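Side-chain contact in cysteine synthase (Helicobacter pylori, PDB 6AHI), which uses pyridoxal 5'-phosphate to act on O-acetyl-L-serine as a cystathionine beta-synthase, and also makes L-cysteine from it with hydrogen sulfide: residues A[163-167]-A[168-172]. Sequence-based numbering, arbitrary orientation.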
loop_
_atom_site.group_PDB
_atom_site.type_symbol
_atom_site.label_atom_id
_atom_site.label_comp_id
_atom_site.label_asym_id
_atom_site.label_seq_id
_atom_site.Cartn_x
_atom_site.Cartn_y
_atom_site.Cartn_z
ATOM N N GLU A 163 2.502 -2.948 20.924
ATOM C CA GLU A 163 1.410 -3.401 20.050
ATOM C C GLU A 163 1.558 -4.908 19.794
ATOM O O GLU A 163 0.614 -5.651 19.819
ATOM C CB GLU A 163 1.478 -2.574 18.763
ATOM C CG GLU A 163 0.179 -2.411 18.013
ATOM C CD GLU A 163 0.449 -1.658 16.724
ATOM O OE1 GLU A 163 0.471 -0.412 16.731
ATOM O OE2 GLU A 163 0.658 -2.335 15.716
ATOM N N ILE A 164 2.787 -5.347 19.555
ATOM C CA ILE A 164 3.092 -6.764 19.321
ATOM C C ILE A 164 2.688 -7.613 20.528
ATOM O O ILE A 164 2.058 -8.642 20.369
ATOM C CB ILE A 164 4.581 -6.947 18.970
ATOM C CG1 ILE A 164 4.840 -6.497 17.526
ATOM C CG2 ILE A 164 5.021 -8.385 19.217
ATOM C CD1 ILE A 164 6.296 -6.265 17.204
ATOM N N VAL A 165 3.087 -7.201 21.731
ATOM C CA VAL A 165 2.759 -7.991 22.905
ATOM C C VAL A 165 1.247 -7.978 23.142
ATOM O O VAL A 165 0.723 -8.977 23.583
ATOM C CB VAL A 165 3.540 -7.550 24.154
ATOM C CG1 VAL A 165 3.067 -8.318 25.378
ATOM C CG2 VAL A 165 5.021 -7.744 23.944
ATOM N N GLN A 166 0.563 -6.873 22.845
ATOM C CA GLN A 166 -0.922 -6.849 22.968
ATOM C C GLN A 166 -1.563 -7.907 22.066
ATOM O O GLN A 166 -2.507 -8.531 22.468
ATOM C CB GLN A 166 -1.512 -5.500 22.578
ATOM C CG GLN A 166 -1.299 -4.425 23.626
ATOM C CD GLN A 166 -1.980 -3.132 23.246
ATOM O OE1 GLN A 166 -2.969 -3.114 22.505
ATOM N NE2 GLN A 166 -1.442 -2.033 23.757
ATOM N N GLU A 167 -1.053 -8.085 20.840
ATOM C CA GLU A 167 -1.634 -9.014 19.856
ATOM C C GLU A 167 -1.163 -10.457 20.120
ATOM O O GLU A 167 -1.907 -11.399 19.898
ATOM C CB GLU A 167 -1.187 -8.729 18.414
ATOM C CG GLU A 167 -1.591 -7.396 17.811
ATOM C CD GLU A 167 -0.920 -7.107 16.462
ATOM O OE1 GLU A 167 0.311 -6.845 16.489
ATOM O OE2 GLU A 167 -1.631 -7.181 15.375
ATOM N N LEU A 168 0.114 -10.661 20.469
ATOM C CA LEU A 168 0.656 -12.020 20.486
ATOM C C LEU A 168 0.898 -12.556 21.889
ATOM O O LEU A 168 1.136 -13.744 22.024
ATOM C CB LEU A 168 1.970 -12.068 19.705
ATOM C CG LEU A 168 1.885 -11.654 18.243
ATOM C CD1 LEU A 168 3.256 -11.792 17.599
ATOM C CD2 LEU A 168 0.818 -12.467 17.506
ATOM N N GLY A 169 0.867 -11.701 22.913
ATOM C CA GLY A 169 1.205 -12.117 24.275
ATOM C C GLY A 169 2.710 -12.344 24.462
ATOM O O GLY A 169 3.561 -11.859 23.659
ATOM N N THR A 170 3.054 -13.133 25.480
ATOM C CA THR A 170 4.406 -13.320 25.894
ATOM C C THR A 170 4.946 -14.690 25.465
ATOM O O THR A 170 6.072 -14.977 25.757
ATOM C CB THR A 170 4.552 -13.124 27.408
ATOM O OG1 THR A 170 3.798 -14.122 28.086
ATOM C CG2 THR A 170 4.134 -11.741 27.870
ATOM N N ASN A 171 4.171 -15.506 24.741
ATOM C CA ASN A 171 4.643 -16.831 24.257
ATOM C C ASN A 171 5.412 -16.641 22.940
ATOM O O ASN A 171 4.956 -17.031 21.829
ATOM C CB ASN A 171 3.512 -17.858 24.119
ATOM C CG ASN A 171 4.022 -19.281 23.973
ATOM O OD1 ASN A 171 5.032 -19.662 24.553
ATOM N ND2 ASN A 171 3.339 -20.077 23.171
ATOM N N LEU A 172 6.567 -15.986 23.062
ATOM C CA LEU A 172 7.479 -15.813 21.946
ATOM C C LEU A 172 8.848 -16.368 22.334
ATOM O O LEU A 172 9.395 -16.046 23.390
ATOM C CB LEU A 172 7.576 -14.338 21.575
ATOM C CG LEU A 172 6.281 -13.679 21.128
ATOM C CD1 LEU A 172 6.534 -12.192 20.944
ATOM C CD2 LEU A 172 5.733 -14.307 19.832
#
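At the C-terminal end of helix 160-168, where the chain turns off toward strand 174-178, the carbonyls of Ile164 and Val165 take the N-H groups of Leu168 and Gly169. Leu168 N donates to Ile164 O and Gly169 N to Val165 O, each at 2.8 Å, the last i to i+4 bonds of the helix. Gly169 has a positive phi (73°), a conformation that a residue without a side chain adopts easily. On the side facing the sheet, a chi1 of -76° sets Ile164 CG1 beside the backbone N and turns CG2 anti to it, where CG2 meets Leu168 CD1 at 4.2 Å, the two side chains crossing at a slant. Leu172, beyond the turn, points back and brings its CD1 to 4.4 Å from the same Ile164 CG2. These branched aliphatic groups suit a face that packs on the sheet: Ile164 and Leu168 both touch Leu289 of strand 287-292, and Leu168 also packs on Ile3 of the second subunit. On another side, Val165 CG1 lies 4.0 Å from Gly169 O, and Val165 also packs on helix 183-195. Glu163 OE2 and Glu167 OE1, one helical turn apart, both form salt bridges with Lys35 NZ, so acidic residues suit this face. This is a helix C-terminus ended by a positive-phi glycine, here joining helix 160-168 to strand 174-178 in the larger sheet of a fold-type II pyridoxal-phosphate enzyme.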